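Side-chain contacts in N-terminal acetyltransferase B complex subunit MDM20 (Candida albicans, PDB 5K04), which serves as the non-catalytic subunit of the NatB N-terminal acetyltransferase complex and probably scaffolds its partner NAT3, the likely catalytic subunit: residues K238-E243 / K252-S257; D354-F359 / E374-T379; D548-K553 / V567-V572; R592-F597 / N619-T624. All blocks are in the same frame, centred on the assembly; numbering follows the deposited sequence.

Contact 1: residues K238-E243 / K252-S257; sequences KLLFKE and KLWILS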
# COMPACT_ATOMS: atom_id res chain seq x y z
N LYS A 238 -0.18 14.15 -35.11
CA LYS A 238 1.28 14.09 -35.11
C LYS A 238 1.79 12.95 -34.24
O LYS A 238 2.61 12.13 -34.68
CB LYS A 238 1.86 15.43 -34.64
CG LYS A 238 3.39 15.48 -34.68
CD LYS A 238 3.97 16.66 -33.88
CE LYS A 238 3.89 16.42 -32.35
NZ LYS A 238 4.95 17.16 -31.58
N LEU A 239 1.31 12.87 -32.99
CA LEU A 239 1.77 11.83 -32.08
C LEU A 239 1.51 10.45 -32.66
O LEU A 239 2.38 9.57 -32.60
CB LEU A 239 1.09 11.95 -30.72
CG LEU A 239 1.35 13.20 -29.89
CD1 LEU A 239 0.66 13.08 -28.54
CD2 LEU A 239 2.84 13.42 -29.75
N LEU A 240 0.32 10.25 -33.24
CA LEU A 240 -0.14 8.92 -33.63
C LEU A 240 0.47 8.46 -34.95
O LEU A 240 0.88 7.30 -35.08
CB LEU A 240 -1.66 8.91 -33.72
CG LEU A 240 -2.40 9.27 -32.42
CD1 LEU A 240 -3.87 9.59 -32.72
CD2 LEU A 240 -2.27 8.16 -31.38
N PHE A 241 0.51 9.34 -35.95
CA PHE A 241 0.89 8.95 -37.30
C PHE A 241 2.35 9.26 -37.65
O PHE A 241 2.84 8.76 -38.67
CB PHE A 241 -0.04 9.62 -38.33
CG PHE A 241 -1.47 9.13 -38.27
CD1 PHE A 241 -2.37 9.68 -37.37
CD2 PHE A 241 -1.90 8.11 -39.10
CE1 PHE A 241 -3.67 9.23 -37.30
CE2 PHE A 241 -3.21 7.66 -39.05
CZ PHE A 241 -4.09 8.22 -38.14
N LYS A 242 3.04 10.06 -36.84
CA LYS A 242 4.43 10.42 -37.11
C LYS A 242 5.41 10.13 -35.97
O LYS A 242 6.62 10.10 -36.23
CB LYS A 242 4.54 11.91 -37.48
CG LYS A 242 3.83 12.26 -38.79
CD LYS A 242 4.06 13.72 -39.19
CE LYS A 242 3.29 14.07 -40.46
NZ LYS A 242 3.49 15.49 -40.89
N GLU A 243 4.94 9.91 -34.74
CA GLU A 243 5.83 9.69 -33.60
C GLU A 243 5.58 8.35 -32.92
O GLU A 243 6.02 8.14 -31.77
CB GLU A 243 5.70 10.86 -32.62
CG GLU A 243 6.17 12.19 -33.26
CD GLU A 243 6.13 13.39 -32.32
OE1 GLU A 243 6.39 14.51 -32.80
OE2 GLU A 243 5.83 13.23 -31.11
N LYS A 252 -8.62 8.45 -28.99
CA LYS A 252 -9.98 8.91 -28.73
C LYS A 252 -10.08 10.42 -28.88
O LYS A 252 -11.04 10.93 -29.48
CB LYS A 252 -10.42 8.48 -27.33
CG LYS A 252 -10.59 6.96 -27.19
CD LYS A 252 -10.57 6.51 -25.72
CE LYS A 252 -11.80 6.95 -24.96
NZ LYS A 252 -11.73 6.53 -23.53
N LEU A 253 -9.10 11.16 -28.35
CA LEU A 253 -9.06 12.60 -28.56
C LEU A 253 -8.97 12.94 -30.04
O LEU A 253 -9.57 13.92 -30.50
CB LEU A 253 -7.89 13.21 -27.79
CG LEU A 253 -7.96 13.16 -26.25
CD1 LEU A 253 -6.78 13.91 -25.64
CD2 LEU A 253 -9.24 13.72 -25.69
N TRP A 254 -8.26 12.11 -30.82
CA TRP A 254 -8.09 12.38 -32.25
C TRP A 254 -9.41 12.26 -33.01
O TRP A 254 -9.67 13.06 -33.92
CB TRP A 254 -7.05 11.44 -32.84
CG TRP A 254 -6.82 11.62 -34.31
CD1 TRP A 254 -6.07 12.60 -34.91
CD2 TRP A 254 -7.31 10.78 -35.36
NE1 TRP A 254 -6.09 12.43 -36.28
CE2 TRP A 254 -6.84 11.32 -36.57
CE3 TRP A 254 -8.10 9.63 -35.38
CZ2 TRP A 254 -7.14 10.74 -37.80
CZ3 TRP A 254 -8.42 9.07 -36.60
CH2 TRP A 254 -7.93 9.62 -37.80
N ILE A 255 -10.24 11.25 -32.69
CA ILE A 255 -11.52 11.13 -33.38
C ILE A 255 -12.52 12.13 -32.84
O ILE A 255 -13.37 12.65 -33.58
CB ILE A 255 -12.09 9.69 -33.30
CG1 ILE A 255 -12.41 9.30 -31.85
CG2 ILE A 255 -11.16 8.69 -33.98
CD1 ILE A 255 -13.23 8.04 -31.72
N LEU A 256 -12.46 12.41 -31.54
CA LEU A 256 -13.30 13.44 -30.96
C LEU A 256 -13.06 14.78 -31.65
O LEU A 256 -13.97 15.36 -32.24
CB LEU A 256 -13.04 13.55 -29.45
CG LEU A 256 -13.80 14.69 -28.77
CD1 LEU A 256 -15.29 14.52 -28.99
CD2 LEU A 256 -13.48 14.77 -27.31
N SER A 257 -11.81 15.26 -31.60
CA SER A 257 -11.50 16.54 -32.21
C SER A 257 -11.74 16.51 -33.71
O SER A 257 -12.17 17.51 -34.29
CB SER A 257 -10.05 16.93 -31.88
OG SER A 257 -9.13 15.89 -32.22
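Leu-240 and Phe-241 both reach Trp-254 and meet different parts of it, which is how one large residue can knit together a helical hairpin. The two helices, 229-242 and 248-260, follow each other through a short turn in a chain whose family belongs to the tetratricopeptide-repeat clan, and such side-by-side helices are the building unit of an alpha-alpha superhelix. The tight part is formed by two buried residues. With CG anti to the backbone N (chi1 179°), the indole is directed at helix 229-242, and the CD1 methyl of Leu-240 comes to 3.7 Å from CB of Trp-254, where the side chain leaves its own helix. The other side, by contrast, is partly open to solvent. There Phe-241 is partly exposed, and its ring meets the indole obliquely, the planes at 49°, the centroid of its ring lying 5.3 Å from that of the six-membered ring of Trp-254. Trp-251 meets the same phenylalanine ring, while His-233 stacks on Trp-254 and Glu-237 OE2 accepts the hydrogen bond of its NE1, so the polar edge of the buried indole is satisfied from helix 229-242. The closest approach on this partly exposed side is made by one corner of the phenylalanine: CE1 of Phe-241 sits over one face of the indole, off-centre, 3.8 Å from CZ2 of Trp-254.

Contact 2: residues D354-F359 / E374-T379; sequences DVYERF and ELTLRT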
# COMPACT_ATOMS: atom_id res chain seq x y z
N ASP A 354 -16.41 -28.77 -17.25
CA ASP A 354 -16.26 -29.46 -18.53
C ASP A 354 -15.06 -28.93 -19.30
O ASP A 354 -14.32 -29.71 -19.92
CB ASP A 354 -17.55 -29.34 -19.36
CG ASP A 354 -17.94 -27.89 -19.62
OD1 ASP A 354 -17.78 -27.03 -18.72
OD2 ASP A 354 -18.42 -27.60 -20.74
N VAL A 355 -14.82 -27.62 -19.23
CA VAL A 355 -13.67 -27.05 -19.93
C VAL A 355 -12.39 -27.37 -19.18
O VAL A 355 -11.36 -27.70 -19.79
CB VAL A 355 -13.85 -25.53 -20.11
CG1 VAL A 355 -12.65 -24.94 -20.84
CG2 VAL A 355 -15.13 -25.24 -20.87
N TYR A 356 -12.44 -27.27 -17.84
CA TYR A 356 -11.32 -27.71 -17.01
C TYR A 356 -10.88 -29.13 -17.38
O TYR A 356 -9.69 -29.40 -17.57
CB TYR A 356 -11.69 -27.63 -15.53
CG TYR A 356 -10.63 -28.27 -14.68
CD1 TYR A 356 -9.47 -27.58 -14.36
CD2 TYR A 356 -10.75 -29.59 -14.24
CE1 TYR A 356 -8.46 -28.17 -13.61
CE2 TYR A 356 -9.76 -30.20 -13.50
CZ TYR A 356 -8.62 -29.49 -13.18
OH TYR A 356 -7.63 -30.09 -12.43
N GLU A 357 -11.83 -30.05 -17.51
CA GLU A 357 -11.47 -31.44 -17.82
C GLU A 357 -10.79 -31.56 -19.18
O GLU A 357 -10.03 -32.52 -19.39
CB GLU A 357 -12.71 -32.34 -17.77
CG GLU A 357 -13.26 -32.57 -16.36
CD GLU A 357 -12.34 -33.40 -15.46
OE1 GLU A 357 -11.36 -33.97 -15.96
OE2 GLU A 357 -12.62 -33.47 -14.24
N ARG A 358 -11.01 -30.61 -20.09
CA ARG A 358 -10.36 -30.63 -21.40
C ARG A 358 -9.00 -29.95 -21.40
O ARG A 358 -8.22 -30.15 -22.33
CB ARG A 358 -11.26 -29.97 -22.44
CG ARG A 358 -12.40 -30.85 -22.94
CD ARG A 358 -13.52 -30.00 -23.52
NE ARG A 358 -13.05 -29.17 -24.63
CZ ARG A 358 -13.66 -28.05 -25.04
NH1 ARG A 358 -14.76 -27.61 -24.43
NH2 ARG A 358 -13.15 -27.36 -26.06
N PHE A 359 -8.70 -29.14 -20.38
CA PHE A 359 -7.44 -28.41 -20.31
C PHE A 359 -6.89 -28.38 -18.88
O PHE A 359 -6.42 -27.34 -18.40
CB PHE A 359 -7.60 -26.97 -20.83
CG PHE A 359 -8.28 -26.85 -22.17
CD1 PHE A 359 -9.65 -26.74 -22.27
CD2 PHE A 359 -7.53 -26.80 -23.33
CE1 PHE A 359 -10.28 -26.61 -23.51
CE2 PHE A 359 -8.14 -26.67 -24.58
CZ PHE A 359 -9.52 -26.59 -24.67
N GLU A 374 -9.20 -19.19 -14.81
CA GLU A 374 -10.09 -18.04 -14.82
C GLU A 374 -11.53 -18.52 -14.72
O GLU A 374 -12.35 -17.91 -14.03
CB GLU A 374 -9.88 -17.22 -16.09
CG GLU A 374 -8.51 -16.52 -16.20
CD GLU A 374 -8.27 -15.45 -15.13
OE1 GLU A 374 -7.15 -15.38 -14.58
OE2 GLU A 374 -9.22 -14.67 -14.85
N LEU A 375 -11.85 -19.63 -15.41
CA LEU A 375 -13.18 -20.22 -15.37
C LEU A 375 -13.43 -20.97 -14.07
O LEU A 375 -14.49 -20.81 -13.45
CB LEU A 375 -13.37 -21.15 -16.57
CG LEU A 375 -13.30 -20.37 -17.89
CD1 LEU A 375 -13.88 -21.16 -19.07
CD2 LEU A 375 -14.04 -19.06 -17.72
N THR A 376 -12.45 -21.77 -13.63
CA THR A 376 -12.64 -22.57 -12.42
C THR A 376 -12.79 -21.69 -11.18
O THR A 376 -13.62 -21.99 -10.30
CB THR A 376 -11.49 -23.58 -12.26
OG1 THR A 376 -10.24 -22.90 -12.08
CG2 THR A 376 -11.40 -24.46 -13.47
N LEU A 377 -12.02 -20.60 -11.10
CA LEU A 377 -12.16 -19.70 -9.96
C LEU A 377 -13.55 -19.08 -9.92
O LEU A 377 -14.21 -19.06 -8.87
CB LEU A 377 -11.07 -18.62 -10.00
CG LEU A 377 -11.07 -17.61 -8.84
CD1 LEU A 377 -10.85 -18.29 -7.50
CD2 LEU A 377 -10.03 -16.54 -9.07
N ARG A 378 -14.05 -18.61 -11.07
CA ARG A 378 -15.43 -18.14 -11.15
C ARG A 378 -16.41 -19.22 -10.69
O ARG A 378 -17.36 -18.94 -9.95
CB ARG A 378 -15.74 -17.70 -12.59
CG ARG A 378 -15.23 -16.31 -12.96
CD ARG A 378 -15.34 -16.05 -14.45
NE ARG A 378 -14.98 -14.67 -14.83
CZ ARG A 378 -15.83 -13.74 -15.26
NH1 ARG A 378 -17.13 -14.02 -15.39
NH2 ARG A 378 -15.40 -12.53 -15.58
N THR A 379 -16.21 -20.46 -11.13
CA THR A 379 -17.08 -21.53 -10.65
C THR A 379 -16.94 -21.69 -9.14
O THR A 379 -17.94 -21.82 -8.43
CB THR A 379 -16.76 -22.84 -11.38
OG1 THR A 379 -16.98 -22.67 -12.78
CG2 THR A 379 -17.69 -23.95 -10.88
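Tyr-356 and Thr-376 lean across each other at a slant, and the whole of their meeting is made by one methyl group. CG2 of Thr-376 lies 3.8 Å from CD1 of Tyr-356 and 3.8 Å from CB of Tyr-356, so it is lodged at the root of the aromatic side chain, where ring and stem join, and well short of the hydroxyl. Two torsions bring this about. The tyrosine CG is anti to its backbone N (chi1 172°), while in the threonine it is CG2 that lies opposite the carbonyl carbon, with OG1 set between the backbone N and the carbonyl carbon (chi1 63°). The methyl is thereby presented to the tyrosine, and the hydroxyl is left to hydrogen-bond with OD1 of Asn-373, one turn earlier on the same helix. The backbones come close here, CA of Tyr-356 being 7.0 Å from CA of Thr-376, consistent with the small threonine on one side. The pair joins the short helix 353-358 to helix 372-383 within the all-helical array of this NatB subunit, across a connection that is mostly loop. Beside it runs a second, looser apolar pair, in which CG1 of Val-355 faces CD1 of Leu-375 at 4.4 Å. All four residues are buried. Leu-401 of helix 388-404 touches both Tyr-356 and Thr-376, and Val-340 of helix 337-346 packs on Val-355. At the far end of segment 374-379, OG1 of Thr-379 hydrogen-bonds to the backbone O of Thr-350, tying helix 372-383 to the chain just ahead of helix 353-358.

Contact 3: residues D548-K553 / V567-V572; sequences DNRDFK and VPVNDV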
# COMPACT_ATOMS: atom_id res chain seq x y z
N ASP A 548 -6.02 3.44 5.22
CA ASP A 548 -6.29 2.09 4.74
C ASP A 548 -5.80 1.99 3.31
O ASP A 548 -6.36 2.61 2.40
CB ASP A 548 -7.78 1.74 4.84
CG ASP A 548 -8.07 0.25 4.54
OD1 ASP A 548 -7.13 -0.48 4.15
OD2 ASP A 548 -9.23 -0.19 4.70
N ASN A 549 -4.77 1.18 3.12
CA ASN A 549 -4.21 0.87 1.81
C ASN A 549 -4.31 -0.62 1.49
O ASN A 549 -3.66 -1.10 0.54
CB ASN A 549 -2.76 1.34 1.75
CG ASN A 549 -2.59 2.77 2.23
OD1 ASN A 549 -3.24 3.69 1.72
ND2 ASN A 549 -1.75 2.96 3.25
N ARG A 550 -5.11 -1.36 2.24
CA ARG A 550 -5.23 -2.79 2.02
C ARG A 550 -5.81 -3.09 0.64
O ARG A 550 -6.60 -2.32 0.09
CB ARG A 550 -6.09 -3.41 3.12
CG ARG A 550 -5.34 -3.41 4.46
CD ARG A 550 -6.25 -3.82 5.58
NE ARG A 550 -7.40 -2.93 5.65
CZ ARG A 550 -8.32 -2.98 6.62
NH1 ARG A 550 -8.19 -3.89 7.58
NH2 ARG A 550 -9.33 -2.11 6.63
N ASP A 551 -5.41 -4.24 0.09
CA ASP A 551 -5.76 -4.70 -1.26
C ASP A 551 -6.85 -5.76 -1.15
O ASP A 551 -6.56 -6.92 -0.90
CB ASP A 551 -4.51 -5.25 -1.94
CG ASP A 551 -4.78 -5.83 -3.32
OD1 ASP A 551 -5.92 -5.77 -3.83
OD2 ASP A 551 -3.81 -6.35 -3.89
N PHE A 552 -8.11 -5.34 -1.34
CA PHE A 552 -9.27 -6.22 -1.38
C PHE A 552 -9.71 -6.52 -2.81
O PHE A 552 -10.84 -6.98 -3.01
CB PHE A 552 -10.44 -5.59 -0.60
CG PHE A 552 -10.13 -5.33 0.85
CD1 PHE A 552 -9.86 -6.38 1.71
CD2 PHE A 552 -10.10 -4.04 1.34
CE1 PHE A 552 -9.58 -6.14 3.05
CE2 PHE A 552 -9.80 -3.80 2.67
CZ PHE A 552 -9.55 -4.85 3.53
N LYS A 553 -8.85 -6.28 -3.78
CA LYS A 553 -9.21 -6.32 -5.19
C LYS A 553 -8.48 -7.38 -6.00
O LYS A 553 -9.08 -7.96 -6.90
CB LYS A 553 -8.95 -4.94 -5.83
CG LYS A 553 -9.93 -3.84 -5.39
CD LYS A 553 -9.43 -2.52 -5.89
CE LYS A 553 -10.40 -1.40 -5.60
NZ LYS A 553 -9.83 -0.08 -6.02
N VAL A 567 -11.95 -12.10 4.64
CA VAL A 567 -11.05 -12.23 5.79
C VAL A 567 -11.63 -11.42 6.95
O VAL A 567 -12.08 -10.27 6.75
CB VAL A 567 -9.62 -11.78 5.43
CG1 VAL A 567 -8.70 -11.79 6.66
CG2 VAL A 567 -9.05 -12.71 4.34
N PRO A 568 -11.70 -11.98 8.14
CA PRO A 568 -12.39 -11.32 9.27
C PRO A 568 -11.54 -10.29 10.00
O PRO A 568 -11.13 -10.46 11.17
CB PRO A 568 -12.76 -12.51 10.16
CG PRO A 568 -11.73 -13.55 9.87
CD PRO A 568 -11.40 -13.40 8.41
N VAL A 569 -11.28 -9.18 9.33
CA VAL A 569 -10.56 -8.08 9.94
C VAL A 569 -11.47 -7.40 10.95
O VAL A 569 -12.70 -7.45 10.84
CB VAL A 569 -10.07 -7.07 8.88
CG1 VAL A 569 -9.07 -7.74 7.91
CG2 VAL A 569 -11.26 -6.45 8.13
N ASN A 570 -10.85 -6.77 11.96
CA ASN A 570 -11.57 -6.00 12.99
C ASN A 570 -10.73 -4.77 13.31
O ASN A 570 -9.83 -4.81 14.16
CB ASN A 570 -11.83 -6.84 14.24
CG ASN A 570 -12.82 -6.16 15.19
OD1 ASN A 570 -13.10 -4.97 15.07
ND2 ASN A 570 -13.35 -6.93 16.15
N ASP A 571 -11.04 -3.66 12.65
CA ASP A 571 -10.17 -2.49 12.71
C ASP A 571 -10.31 -1.73 14.02
O ASP A 571 -9.32 -1.17 14.52
CB ASP A 571 -10.44 -1.55 11.52
CG ASP A 571 -10.14 -2.20 10.16
OD1 ASP A 571 -9.59 -3.34 10.15
OD2 ASP A 571 -10.48 -1.60 9.13
N VAL A 572 -11.52 -1.68 14.58
CA VAL A 572 -11.69 -0.98 15.85
C VAL A 572 -11.00 -1.73 16.99
O VAL A 572 -10.44 -1.11 17.90
CB VAL A 572 -13.19 -0.77 16.12
CG1 VAL A 572 -13.38 -0.24 17.52
CG2 VAL A 572 -13.75 0.23 15.09
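The guanidinium of Arg-550 is met at its edges by two carboxylates, Asp-571 across the contact and Asp-548 from its own segment, while CZ of Phe-552 lies off-centre over one face; the phenylalanine ring presents its edge, with CZ of Arg-550 in the ring plane. Asp-571 is gripped end-on: NH1 of Arg-550 donates to OD1 of Asp-571 at 3.0 Å, and NH2 of Arg-550 donates to OD2 of Asp-571 at 2.8 Å. Both oxygens are used on their syn side, yet the two flat groups are turned 41° apart and neither bond is straight (151° and 146° at hydrogen). The arginine grips Asp-548 side-on, through NE and NH2, which meet its oxygens from above the carboxylate plane. OD2 of Asp-548 takes NH2 of Arg-550 at 2.7 Å, and OD1 of Asp-548 receives NE of Arg-550 at 2.9 Å. The same OD1 accepts the backbone N of Arg-550, closing an Asx turn. Here, then, is a salt-bridge network that fastens an irregular loop to the start of helix 571-584, whose N-cap is Asn-570. NH2 of Arg-550 serves both acids, and the guanidinium charge probably offsets the repulsion between their OD2 atoms. Val-569 adds an apolar flank, its CB 3.9 Å from NH1 of Arg-550. Ile-506 of helix 506-521 touches all three charged residues, and from the same loop OD2 of Asp-551 hydrogen-bonds to Asn-16 of the neighbouring NAT3 chain.

Contact 4: residues R592-F597 / N619-T624; sequences RLLKVF and NLLKIT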
# COMPACT_ATOMS: atom_id res chain seq x y z
N ARG A 592 -7.08 10.22 30.35
CA ARG A 592 -7.24 10.68 28.98
C ARG A 592 -7.33 9.50 28.01
O ARG A 592 -8.13 9.52 27.06
CB ARG A 592 -6.07 11.60 28.63
CG ARG A 592 -5.96 12.10 27.19
CD ARG A 592 -4.56 12.69 26.95
NE ARG A 592 -3.51 11.67 26.97
CZ ARG A 592 -2.72 11.39 28.02
NH1 ARG A 592 -2.84 12.06 29.16
NH2 ARG A 592 -1.79 10.43 27.92
N LEU A 593 -6.51 8.47 28.21
CA LEU A 593 -6.56 7.31 27.32
C LEU A 593 -7.82 6.49 27.53
O LEU A 593 -8.37 5.93 26.58
CB LEU A 593 -5.32 6.45 27.53
CG LEU A 593 -4.01 7.09 27.10
CD1 LEU A 593 -2.86 6.13 27.38
CD2 LEU A 593 -4.07 7.48 25.63
N LEU A 594 -8.31 6.41 28.78
CA LEU A 594 -9.54 5.68 29.06
C LEU A 594 -10.76 6.39 28.49
O LEU A 594 -11.73 5.73 28.11
CB LEU A 594 -9.67 5.48 30.56
CG LEU A 594 -8.84 4.31 31.08
CD1 LEU A 594 -8.86 4.30 32.57
CD2 LEU A 594 -9.37 2.97 30.53
N LYS A 595 -10.72 7.72 28.42
CA LYS A 595 -11.80 8.45 27.78
C LYS A 595 -11.86 8.15 26.29
O LYS A 595 -12.94 7.93 25.73
CB LYS A 595 -11.63 9.95 28.03
CG LYS A 595 -11.94 10.36 29.47
CD LYS A 595 -11.55 11.82 29.72
CE LYS A 595 -11.61 12.16 31.19
NZ LYS A 595 -11.20 13.58 31.42
N VAL A 596 -10.70 8.11 25.63
CA VAL A 596 -10.67 7.69 24.23
C VAL A 596 -11.20 6.27 24.11
O VAL A 596 -12.05 5.97 23.25
CB VAL A 596 -9.25 7.83 23.67
CG1 VAL A 596 -9.17 7.26 22.27
CG2 VAL A 596 -8.82 9.29 23.67
N PHE A 597 -10.74 5.37 24.99
CA PHE A 597 -11.18 3.98 24.98
C PHE A 597 -12.70 3.89 25.06
O PHE A 597 -13.34 3.15 24.30
CB PHE A 597 -10.54 3.25 26.17
CG PHE A 597 -10.69 1.74 26.13
CD1 PHE A 597 -11.89 1.13 26.49
CD2 PHE A 597 -9.64 0.95 25.75
CE1 PHE A 597 -12.02 -0.25 26.45
CE2 PHE A 597 -9.76 -0.43 25.71
CZ PHE A 597 -10.95 -1.03 26.06
N ASN A 619 -13.13 -1.97 32.62
CA ASN A 619 -13.24 -2.07 34.07
C ASN A 619 -11.92 -2.46 34.70
O ASN A 619 -11.58 -2.00 35.80
CB ASN A 619 -14.34 -3.07 34.44
CG ASN A 619 -15.73 -2.56 34.11
OD1 ASN A 619 -15.91 -1.76 33.20
ND2 ASN A 619 -16.71 -2.99 34.89
N LEU A 620 -11.16 -3.33 34.02
CA LEU A 620 -9.90 -3.81 34.55
C LEU A 620 -8.88 -2.69 34.64
O LEU A 620 -8.16 -2.56 35.64
CB LEU A 620 -9.37 -4.95 33.68
CG LEU A 620 -7.98 -5.50 34.03
CD1 LEU A 620 -7.97 -6.07 35.46
CD2 LEU A 620 -7.52 -6.55 33.01
N LEU A 621 -8.81 -1.86 33.60
CA LEU A 621 -7.81 -0.80 33.54
C LEU A 621 -8.17 0.35 34.47
O LEU A 621 -7.29 0.93 35.11
CB LEU A 621 -7.68 -0.31 32.10
CG LEU A 621 -7.29 -1.44 31.12
CD1 LEU A 621 -7.50 -1.00 29.68
CD2 LEU A 621 -5.85 -1.86 31.34
N LYS A 622 -9.47 0.67 34.57
CA LYS A 622 -9.92 1.74 35.46
C LYS A 622 -9.59 1.43 36.91
O LYS A 622 -9.16 2.30 37.67
CB LYS A 622 -11.43 1.96 35.28
CG LYS A 622 -11.79 3.27 34.57
CD LYS A 622 -13.24 3.68 34.81
CE LYS A 622 -13.38 4.93 35.66
NZ LYS A 622 -13.35 6.19 34.88
N ILE A 623 -9.76 0.16 37.30
CA ILE A 623 -9.54 -0.28 38.67
C ILE A 623 -8.05 -0.34 39.01
O ILE A 623 -7.66 -0.10 40.15
CB ILE A 623 -10.22 -1.65 38.83
CG1 ILE A 623 -11.69 -1.49 39.15
CG2 ILE A 623 -9.53 -2.51 39.82
CD1 ILE A 623 -12.43 -2.76 38.84
N THR A 624 -7.21 -0.65 38.03
CA THR A 624 -5.77 -0.78 38.26
C THR A 624 -4.96 0.47 37.93
O THR A 624 -3.90 0.68 38.52
CB THR A 624 -5.22 -1.94 37.44
OG1 THR A 624 -5.54 -1.75 36.06
CG2 THR A 624 -5.82 -3.26 37.93
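Leu-594 supplies all the close apolar contacts of this helix pair, dividing its two methyl groups between successive residues of segment 619-624. CD1 of Leu-594 lies 3.7 Å from CG of Lys-622 and 4.0 Å from CA of Lys-622, so this methyl rests on the aliphatic root of the lysine and on the backbone beneath it. The other branch, CD2 of Leu-594, approaches CB of Leu-621 at 4.0 Å. With CG opposite the carbonyl carbon (chi1 -81°), the leucine extends toward the facing helix and sets its fork against the two residues. Beyond the atoms that meet the leucine, the lysine chain bends at chi3 and again at chi4. Among the polar contacts, OG1 of Thr-624 donates to the backbone O of Leu-620 at 2.8 Å within helix 608-625, and the backbone N of Thr-624 reaches that oxygen from the opposite face of its carbonyl plane. ND2 of Asn-619 leaves the helix to bond the backbone O of Leu-636. The contact pairs helix 591-601 with helix 608-625 in the all-helical fold. Ile-583 and Val-584 of helix 571-584 reach Leu-594 and Leu-621 respectively, Leu-679 of helix 661-682 touches Leu-621, and Leu-636 of helix 630-643 packs on Lys-622.

In the fold
The four contacts follow one another in series along the chain, each closing before the next opens, as expected of a solenoid-like protein built from neighbouring helices. Contacts 1 and 4 lie on opposite sides of the chain's centre, their centres 65 Å apart, whereas contact 3 is near the middle, about 9 Å from it. Contacts 2 and 3 have centres 29 Å apart, and contacts 3 and 4 centres 27 Å apart; none touches another. Helix 571-584, which begins in contact 3, directly precedes helix 591-601 of contact 4. The segments of contacts 2 and 3 also reach the NAT3 chain, the former through a weak hydrogen bond of Glu-374, consistent with a scaffold around that subunit.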